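Acyl-CoA dehydrogenase (Thermus thermophilus, PDB 2Z1Q) probably oxidises saturated acyl-CoA thioesters to their 2,3-dehydroacyl-CoA products, using bound FAD to pass electrons to an acceptor. Local coordinates at residues E26-S31 with A319-V324; R40-R45 with R67-L72; A315-V320 with L496-R501. All coordinates share one frame; numbering follows the deposited sequence.

Contact 1: residues E26-S31 with A319-V324; sequences EDFDES and AVYRTV
Phe28 points the far end of its ring at one face of the Tyr321 ring, and this pair makes up the whole touch between 26-31 and 319-324. The atom at the tip, CZ of Phe28, sits over the centre of the tyrosine ring and comes nearest to Tyr321 CE1, at 3.5 Å. Phe28 CE2 follows beside it, 3.7 Å from Tyr321 CD1. With the ring centroids 5.0 Å apart and the planes turned 77° against each other, this is a T-shaped stack in which Phe28 gives the edge and Tyr321 the face. In Phe28, CG stands anti to the carbonyl carbon (chi1 -73°), which carries the ring across from a loop residue whose backbone stays well back from the helix. Val95 of helix 90-99 touches both side chains, and the Tyr321 hydroxyl is hydrogen-bonded to Glu98 OE2 on that same helix, which holds the hydroxyl end of the ring that receives Phe28. On the other partner's side, the two residues just before Phe28 are fixed by salt bridges to helix 476-502, Glu26 to Arg498 and Asp27 to Arg501. The stack thus joins the lead-in to helix 30-54 of the N-terminal helical domain to helix 300-331 of the C-terminal one, within the acyl-CoA dehydrogenase fold and away from the FAD site.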
loop_
_atom_site.group_PDB
_atom_site.type_symbol
_atom_site.label_atom_id
_atom_site.label_comp_id
_atom_site.label_asym_id
_atom_site.label_seq_id
_atom_site.Cartn_x
_atom_site.Cartn_y
_atom_site.Cartn_z
ATOM N N GLU B 26 -14.692 26.263 0.153
ATOM C CA GLU B 26 -14.683 27.717 0.263
ATOM C C GLU B 26 -16.091 28.275 0.476
ATOM O O GLU B 26 -16.284 29.489 0.535
ATOM C CB GLU B 26 -14.022 28.364 -0.965
ATOM C CG GLU B 26 -14.199 27.607 -2.262
ATOM C CD GLU B 26 -13.316 26.370 -2.375
ATOM O OE1 GLU B 26 -13.706 25.455 -3.124
ATOM O OE2 GLU B 26 -12.234 26.312 -1.738
ATOM N N ASP B 27 -17.076 27.386 0.603
ATOM C CA ASP B 27 -18.452 27.815 0.854
ATOM C C ASP B 27 -18.772 27.662 2.341
ATOM O O ASP B 27 -19.922 27.795 2.747
ATOM C CB ASP B 27 -19.447 26.976 0.057
ATOM C CG ASP B 27 -19.501 27.352 -1.403
ATOM O OD1 ASP B 27 -19.699 26.441 -2.229
ATOM O OD2 ASP B 27 -19.364 28.551 -1.728
ATOM N N PHE B 28 -17.749 27.368 3.139
ATOM C CA PHE B 28 -17.917 27.191 4.582
ATOM C C PHE B 28 -18.295 28.521 5.233
ATOM O O PHE B 28 -17.558 29.496 5.113
ATOM C CB PHE B 28 -16.607 26.672 5.209
ATOM C CG PHE B 28 -16.297 25.216 4.905
ATOM C CD1 PHE B 28 -15.011 24.713 5.097
ATOM C CD2 PHE B 28 -17.289 24.346 4.451
ATOM C CE1 PHE B 28 -14.718 23.361 4.840
ATOM C CE2 PHE B 28 -17.006 23.002 4.193
ATOM C CZ PHE B 28 -15.718 22.509 4.387
ATOM N N ASP B 29 -19.436 28.579 5.913
ATOM C CA ASP B 29 -19.812 29.829 6.570
ATOM C C ASP B 29 -18.965 29.931 7.835
ATOM O O ASP B 29 -18.460 28.923 8.330
ATOM C CB ASP B 29 -21.306 29.860 6.909
ATOM C CG ASP B 29 -21.662 28.977 8.083
ATOM O OD1 ASP B 29 -21.170 29.251 9.195
ATOM O OD2 ASP B 29 -22.437 28.016 7.892
ATOM N N GLU B 30 -18.801 31.145 8.344
ATOM C CA GLU B 30 -17.988 31.390 9.530
ATOM C C GLU B 30 -18.164 30.421 10.693
ATOM O O GLU B 30 -17.216 30.142 11.426
ATOM C CB GLU B 30 -18.205 32.829 10.007
ATOM C CG GLU B 30 -17.050 33.723 9.645
ATOM C CD GLU B 30 -15.796 33.348 10.413
ATOM O OE1 GLU B 30 -14.688 33.429 9.836
ATOM O OE2 GLU B 30 -15.921 32.977 11.603
ATOM N N SER B 31 -19.379 29.917 10.859
ATOM C CA SER B 31 -19.674 28.971 11.923
ATOM C C SER B 31 -18.829 27.703 11.766
ATOM O O SER B 31 -18.252 27.205 12.739
ATOM C CB SER B 31 -21.156 28.617 11.894
ATOM O OG SER B 31 -21.344 27.221 11.996
ATOM N N ALA B 319 -15.430 15.859 -3.660
ATOM C CA ALA B 319 -16.536 14.911 -3.648
ATOM C C ALA B 319 -17.176 14.788 -2.256
ATOM O O ALA B 319 -18.399 14.700 -2.140
ATOM C CB ALA B 319 -16.065 13.549 -4.137
ATOM N N VAL B 320 -16.359 14.795 -1.204
ATOM C CA VAL B 320 -16.870 14.667 0.163
ATOM C C VAL B 320 -17.814 15.793 0.604
ATOM O O VAL B 320 -18.930 15.538 1.061
ATOM C CB VAL B 320 -15.722 14.606 1.198
ATOM C CG1 VAL B 320 -16.299 14.681 2.604
ATOM C CG2 VAL B 320 -14.935 13.320 1.042
ATOM N N TYR B 321 -17.357 17.033 0.483
ATOM C CA TYR B 321 -18.170 18.156 0.907
ATOM C C TYR B 321 -19.307 18.471 -0.034
ATOM O O TYR B 321 -20.268 19.125 0.352
ATOM C CB TYR B 321 -17.285 19.370 1.152
ATOM C CG TYR B 321 -16.515 19.223 2.440
ATOM C CD1 TYR B 321 -17.161 19.296 3.674
ATOM C CD2 TYR B 321 -15.154 18.932 2.422
ATOM C CE1 TYR B 321 -16.472 19.078 4.863
ATOM C CE2 TYR B 321 -14.458 18.707 3.603
ATOM C CZ TYR B 321 -15.116 18.780 4.813
ATOM O OH TYR B 321 -14.402 18.534 5.959
ATOM N N ARG B 322 -19.212 17.990 -1.265
ATOM C CA ARG B 322 -20.297 18.214 -2.195
ATOM C C ARG B 322 -21.397 17.265 -1.712
ATOM O O ARG B 322 -22.574 17.624 -1.685
ATOM C CB ARG B 322 -19.851 17.876 -3.625
ATOM C CG ARG B 322 -20.987 17.840 -4.636
ATOM C CD ARG B 322 -20.529 17.333 -6.004
ATOM N NE ARG B 322 -21.678 16.838 -6.763
ATOM C CZ ARG B 322 -21.617 16.215 -7.937
ATOM N NH1 ARG B 322 -22.739 15.813 -8.519
ATOM N NH2 ARG B 322 -20.451 15.985 -8.530
ATOM N N THR B 323 -20.991 16.060 -1.311
ATOM C CA THR B 323 -21.934 15.059 -0.813
ATOM C C THR B 323 -22.659 15.561 0.435
ATOM O O THR B 323 -23.877 15.482 0.517
ATOM C CB THR B 323 -21.230 13.730 -0.434
ATOM O OG1 THR B 323 -20.635 13.138 -1.595
ATOM C CG2 THR B 323 -22.239 12.757 0.174
ATOM N N VAL B 324 -21.900 16.065 1.406
ATOM C CA VAL B 324 -22.469 16.566 2.664
ATOM C C VAL B 324 -23.333 17.799 2.408
ATOM O O VAL B 324 -24.357 17.999 3.063
ATOM C CB VAL B 324 -21.349 16.910 3.695
ATOM C CG1 VAL B 324 -21.961 17.322 5.030
ATOM C CG2 VAL B 324 -20.460 15.699 3.906
#

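Contact 2: residues R40-R45 with R67-L72; sequences RTFVER and RKAGEL
Phe42 reaches from helix 30-54 toward helix 62-71 and is met there by Lys68, Ala69 and Leu72. Its CG is anti to the backbone N (chi1 175°), which sends the ring straight out between the helices; the backbones come nearest at this same place, where Phe42 CA and Ala69 CA are 7.6 Å apart. The three partners take different parts of the ring. Lys68 comes in at the edge, near the ring plane, its CB 3.8 Å from Phe42 CE1, and the two side chains cross at about a right angle. At the ring's far end Phe42 CZ meets the methyl of Ala69, CB, at 3.7 Å. Nearer the root, Leu72 slants across with one branch, CD1, lying 3.6 Å from Phe42 CD1. The lysine takes part through the base of its chain, while its outer end leads away from 40-45. Arg45 NH2 and Glu71 OE2, of opposite charge, are 6.4 Å apart and do not pair. Carbon against carbon is therefore the chemistry here: two helices of the N-terminal domain, 30-54 and 62-71, are held by shape and by the burial of Phe42, with the charged groups left at the margin.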
loop_
_atom_site.group_PDB
_atom_site.type_symbol
_atom_site.label_atom_id
_atom_site.label_comp_id
_atom_site.label_asym_id
_atom_site.label_seq_id
_atom_site.Cartn_x
_atom_site.Cartn_y
_atom_site.Cartn_z
ATOM N N ARG B 40 -8.716 22.176 15.472
ATOM C CA ARG B 40 -7.288 22.272 15.194
ATOM C C ARG B 40 -6.514 22.634 16.464
ATOM O O ARG B 40 -5.406 22.130 16.689
ATOM C CB ARG B 40 -7.022 23.312 14.102
ATOM C CG ARG B 40 -7.087 22.765 12.667
ATOM C CD ARG B 40 -6.889 23.863 11.613
ATOM N NE ARG B 40 -8.146 24.506 11.218
ATOM C CZ ARG B 40 -8.323 25.823 11.129
ATOM N NH1 ARG B 40 -7.323 26.653 11.412
ATOM N NH2 ARG B 40 -9.498 26.319 10.758
ATOM N N THR B 41 -7.102 23.494 17.294
ATOM C CA THR B 41 -6.456 23.914 18.532
ATOM C C THR B 41 -6.445 22.753 19.525
ATOM O O THR B 41 -5.427 22.462 20.153
ATOM C CB THR B 41 -7.188 25.118 19.159
ATOM O OG1 THR B 41 -7.297 26.163 18.187
ATOM C CG2 THR B 41 -6.423 25.643 20.367
ATOM N N PHE B 42 -7.593 22.099 19.653
ATOM C CA PHE B 42 -7.754 20.951 20.535
ATOM C C PHE B 42 -6.718 19.868 20.240
ATOM O O PHE B 42 -6.174 19.252 21.156
ATOM C CB PHE B 42 -9.154 20.363 20.351
ATOM C CG PHE B 42 -9.394 19.103 21.137
ATOM C CD1 PHE B 42 -9.356 19.117 22.526
ATOM C CD2 PHE B 42 -9.681 17.904 20.484
ATOM C CE1 PHE B 42 -9.603 17.962 23.256
ATOM C CE2 PHE B 42 -9.932 16.741 21.210
ATOM C CZ PHE B 42 -9.892 16.775 22.602
ATOM N N VAL B 43 -6.442 19.650 18.957
ATOM C CA VAL B 43 -5.491 18.627 18.533
ATOM C C VAL B 43 -4.051 18.999 18.828
ATOM O O VAL B 43 -3.304 18.213 19.416
ATOM C CB VAL B 43 -5.630 18.342 17.019
ATOM C CG1 VAL B 43 -4.550 17.375 16.549
ATOM C CG2 VAL B 43 -6.999 17.778 16.740
ATOM N N GLU B 44 -3.661 20.195 18.416
ATOM C CA GLU B 44 -2.300 20.627 18.632
ATOM C C GLU B 44 -1.931 20.764 20.107
ATOM O O GLU B 44 -0.814 20.441 20.492
ATOM C CB GLU B 44 -2.051 21.952 17.912
ATOM C CG GLU B 44 -0.621 22.458 18.073
ATOM C CD GLU B 44 -0.516 23.967 17.950
ATOM O OE1 GLU B 44 -0.755 24.502 16.845
ATOM O OE2 GLU B 44 -0.196 24.619 18.968
ATOM N N ARG B 45 -2.855 21.219 20.941
ATOM C CA ARG B 45 -2.519 21.422 22.345
ATOM C C ARG B 45 -2.948 20.337 23.339
ATOM O O ARG B 45 -2.329 20.183 24.387
ATOM C CB ARG B 45 -3.080 22.761 22.822
ATOM C CG ARG B 45 -4.573 22.718 23.076
ATOM C CD ARG B 45 -5.078 23.995 23.735
ATOM N NE ARG B 45 -6.462 23.863 24.190
ATOM C CZ ARG B 45 -7.123 24.806 24.855
ATOM N NH1 ARG B 45 -6.532 25.959 25.145
ATOM N NH2 ARG B 45 -8.377 24.597 25.240
ATOM N N ARG B 67 -13.510 14.090 27.620
ATOM C CA ARG B 67 -14.204 15.058 28.465
ATOM C C ARG B 67 -13.920 16.460 27.918
ATOM O O ARG B 67 -14.829 17.275 27.778
ATOM C CB ARG B 67 -13.707 14.972 29.910
ATOM C CG ARG B 67 -14.674 14.353 30.908
ATOM C CD ARG B 67 -14.903 12.863 30.666
ATOM N NE ARG B 67 -15.287 12.189 31.905
ATOM C CZ ARG B 67 -15.677 10.922 31.986
ATOM N NH1 ARG B 67 -15.747 10.172 30.893
ATOM N NH2 ARG B 67 -15.986 10.400 33.166
ATOM N N LYS B 68 -12.659 16.735 27.597
ATOM C CA LYS B 68 -12.301 18.049 27.060
ATOM C C LYS B 68 -13.025 18.340 25.750
ATOM O O LYS B 68 -13.507 19.452 25.545
ATOM C CB LYS B 68 -10.791 18.165 26.840
ATOM C CG LYS B 68 -9.975 18.219 28.121
ATOM C CD LYS B 68 -8.487 18.348 27.840
ATOM C CE LYS B 68 -7.698 18.456 29.138
ATOM N NZ LYS B 68 -7.801 17.214 29.950
ATOM N N ALA B 69 -13.093 17.346 24.865
ATOM C CA ALA B 69 -13.763 17.516 23.577
ATOM C C ALA B 69 -15.246 17.777 23.809
ATOM O O ALA B 69 -15.902 18.462 23.023
ATOM C CB ALA B 69 -13.582 16.270 22.716
ATOM N N GLY B 70 -15.766 17.217 24.895
ATOM C CA GLY B 70 -17.165 17.396 25.222
ATOM C C GLY B 70 -17.439 18.800 25.726
ATOM O O GLY B 70 -18.434 19.419 25.351
ATOM N N GLU B 71 -16.565 19.319 26.575
ATOM C CA GLU B 71 -16.780 20.659 27.084
ATOM C C GLU B 71 -16.674 21.664 25.929
ATOM O O GLU B 71 -17.232 22.757 26.001
ATOM C CB GLU B 71 -15.767 20.987 28.187
ATOM C CG GLU B 71 -14.372 21.282 27.699
ATOM C CD GLU B 71 -13.395 21.512 28.842
ATOM O OE1 GLU B 71 -13.749 22.245 29.790
ATOM O OE2 GLU B 71 -12.273 20.961 28.789
ATOM N N LEU B 72 -15.975 21.279 24.861
ATOM C CA LEU B 72 -15.802 22.150 23.693
ATOM C C LEU B 72 -16.997 22.074 22.751
ATOM O O LEU B 72 -17.079 22.814 21.771
ATOM C CB LEU B 72 -14.534 21.764 22.924
ATOM C CG LEU B 72 -13.181 22.068 23.575
ATOM C CD1 LEU B 72 -12.064 21.412 22.784
ATOM C CD2 LEU B 72 -12.975 23.571 23.641
#

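Contact 3: residues A315-V320 with L496-R501; sequences AAESAV and LLRARR
The guanidinium of Arg498 takes its partners around its edge. Glu317, Ser318 and a water all lie at that edge, while the carboxylate of Glu317 stands turned, its plane 62° from that of the guanidinium. One oxygen does the gripping: Arg498 NH2 donates to Glu317 OE2 at 2.7 Å in a salt bridge with an N-H...O angle of 158°, and NH1 adds a weak bond to the same oxygen. The donor NH2 approaches OE2 from above the carboxylate plane, although OE2 lies almost in the guanidinium plane. A water bridges the pair, giving a hydrogen to Glu317 OE1 and accepting from Arg498 NH1 at 2.9 Å. NH2 also donates to Ser318 OG, 3.2 Å away, and that hydroxyl is itself bonded to Tyr314 O one turn earlier. Arg498 gets there on a chain extended from CG to NE, its CG anti to the backbone N (chi1 172°). Glu26 takes the NE side in a further salt bridge, while Lys276 and Tyr573 share the Glu317 carboxylate. A leucine in place of Arg498 would probably leave Glu26 without this mate and Glu317 leaning on Lys276 for positive charge, with Ser318 OG losing this donor. Helices 300-331 and 476-502 are thus joined through buried charge, and the alternating acids and bases probably keep Glu317 ionised.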
loop_
_atom_site.group_PDB
_atom_site.type_symbol
_atom_site.label_atom_id
_atom_site.label_comp_id
_atom_site.label_asym_id
_atom_site.label_seq_id
_atom_site.Cartn_x
_atom_site.Cartn_y
_atom_site.Cartn_z
ATOM N N ALA B 315 -9.596 16.029 -5.419
ATOM C CA ALA B 315 -10.754 15.312 -5.920
ATOM C C ALA B 315 -11.598 14.753 -4.764
ATOM O O ALA B 315 -12.802 14.996 -4.708
ATOM C CB ALA B 315 -10.315 14.181 -6.856
ATOM N N ALA B 316 -10.973 14.019 -3.843
ATOM C CA ALA B 316 -11.713 13.434 -2.714
ATOM C C ALA B 316 -12.376 14.522 -1.866
ATOM O O ALA B 316 -13.532 14.404 -1.474
ATOM C CB ALA B 316 -10.777 12.598 -1.838
ATOM N N GLU B 317 -11.618 15.573 -1.584
ATOM C CA GLU B 317 -12.131 16.674 -0.784
ATOM C C GLU B 317 -13.361 17.286 -1.445
ATOM O O GLU B 317 -14.338 17.603 -0.771
ATOM C CB GLU B 317 -11.070 17.773 -0.620
ATOM C CG GLU B 317 -11.523 18.877 0.337
ATOM C CD GLU B 317 -10.692 20.150 0.223
ATOM O OE1 GLU B 317 -10.633 20.896 1.221
ATOM O OE2 GLU B 317 -10.103 20.411 -0.855
ATOM N N SER B 318 -13.308 17.456 -2.763
ATOM C CA SER B 318 -14.432 18.058 -3.468
ATOM C C SER B 318 -15.644 17.150 -3.430
ATOM O O SER B 318 -16.766 17.610 -3.187
ATOM C CB SER B 318 -14.050 18.363 -4.924
ATOM O OG SER B 318 -12.994 19.311 -4.998
ATOM N N ALA B 319 -15.430 15.859 -3.660
ATOM C CA ALA B 319 -16.536 14.911 -3.648
ATOM C C ALA B 319 -17.176 14.788 -2.256
ATOM O O ALA B 319 -18.399 14.700 -2.140
ATOM C CB ALA B 319 -16.065 13.549 -4.137
ATOM N N VAL B 320 -16.359 14.795 -1.204
ATOM C CA VAL B 320 -16.870 14.667 0.163
ATOM C C VAL B 320 -17.814 15.793 0.604
ATOM O O VAL B 320 -18.930 15.538 1.061
ATOM C CB VAL B 320 -15.722 14.606 1.198
ATOM C CG1 VAL B 320 -16.299 14.681 2.604
ATOM C CG2 VAL B 320 -14.935 13.320 1.042
ATOM N N LEU B 496 -14.095 19.180 -11.022
ATOM C CA LEU B 496 -14.123 20.132 -12.135
ATOM C C LEU B 496 -15.037 21.320 -11.874
ATOM O O LEU B 496 -14.652 22.464 -12.095
ATOM C CB LEU B 496 -14.552 19.420 -13.424
ATOM C CG LEU B 496 -13.443 19.106 -14.437
ATOM C CD1 LEU B 496 -13.860 17.940 -15.321
ATOM C CD2 LEU B 496 -13.146 20.348 -15.278
ATOM N N LEU B 497 -16.248 21.043 -11.404
ATOM C CA LEU B 497 -17.194 22.113 -11.120
ATOM C C LEU B 497 -16.652 23.066 -10.067
ATOM O O LEU B 497 -16.928 24.261 -10.111
ATOM C CB LEU B 497 -18.530 21.532 -10.657
ATOM C CG LEU B 497 -19.275 20.692 -11.697
ATOM C CD1 LEU B 497 -20.576 20.179 -11.118
ATOM C CD2 LEU B 497 -19.543 21.531 -12.932
ATOM N N ARG B 498 -15.876 22.547 -9.120
ATOM C CA ARG B 498 -15.314 23.398 -8.078
ATOM C C ARG B 498 -14.162 24.226 -8.646
ATOM O O ARG B 498 -13.993 25.391 -8.286
ATOM C CB ARG B 498 -14.832 22.555 -6.887
ATOM C CG ARG B 498 -14.052 23.332 -5.808
ATOM C CD ARG B 498 -13.536 22.409 -4.700
ATOM N NE ARG B 498 -12.668 23.103 -3.744
ATOM C CZ ARG B 498 -11.965 22.502 -2.783
ATOM N NH1 ARG B 498 -11.210 23.231 -1.966
ATOM N NH2 ARG B 498 -12.007 21.178 -2.637
ATOM N N ALA B 499 -13.378 23.629 -9.539
ATOM C CA ALA B 499 -12.248 24.326 -10.136
ATOM C C ALA B 499 -12.692 25.578 -10.912
ATOM O O ALA B 499 -11.958 26.565 -10.985
ATOM C CB ALA B 499 -11.479 23.389 -11.060
ATOM N N ARG B 500 -13.896 25.510 -11.486
ATOM C CA ARG B 500 -14.471 26.615 -12.259
ATOM C C ARG B 500 -14.771 27.821 -11.373
ATOM O O ARG B 500 -14.562 28.966 -11.774
ATOM C CB ARG B 500 -15.758 26.148 -12.960
ATOM C CG ARG B 500 -15.523 25.127 -14.072
ATOM C CD ARG B 500 -14.746 25.743 -15.230
ATOM N NE ARG B 500 -13.849 24.795 -15.890
ATOM C CZ ARG B 500 -14.245 23.725 -16.574
ATOM N NH1 ARG B 500 -13.341 22.929 -17.133
ATOM N NH2 ARG B 500 -15.534 23.452 -16.706
ATOM N N ARG B 501 -15.264 27.552 -10.169
ATOM C CA ARG B 501 -15.573 28.612 -9.222
ATOM C C ARG B 501 -14.308 29.062 -8.521
ATOM O O ARG B 501 -14.024 30.251 -8.419
ATOM C CB ARG B 501 -16.547 28.098 -8.182
ATOM C CG ARG B 501 -17.826 27.587 -8.774
ATOM C CD ARG B 501 -18.636 26.966 -7.689
ATOM N NE ARG B 501 -18.779 27.894 -6.578
ATOM C CZ ARG B 501 -19.264 27.560 -5.389
ATOM N NH1 ARG B 501 -19.363 28.473 -4.434
ATOM N NH2 ARG B 501 -19.644 26.311 -5.157
HETATM O O HOH W 1 -9.801 23.479 0.505
#

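Contacts 1 and 3 are neighbours, their centres 11 Å apart: they share Ala319 and Val320 on helix 300-331, and the segment 26-31 touches 496-501 directly. Two salt bridges make that junction, Glu26 OE1 to Arg498 NE at 2.6 Å and Asp27 OD2 to Arg501 NH1 at 2.7 Å, so the residues just before Phe28 are held by helix 476-502. Contact 2 stands apart, its centre 22 Å from that of contact 1 and 29 Å from that of contact 3, but it uses helix 30-54, whose first residues belong to 26-31. Along the chain it is nested inside the loop closed by contact 1. All three lie away from the annotated FAD-binding residues.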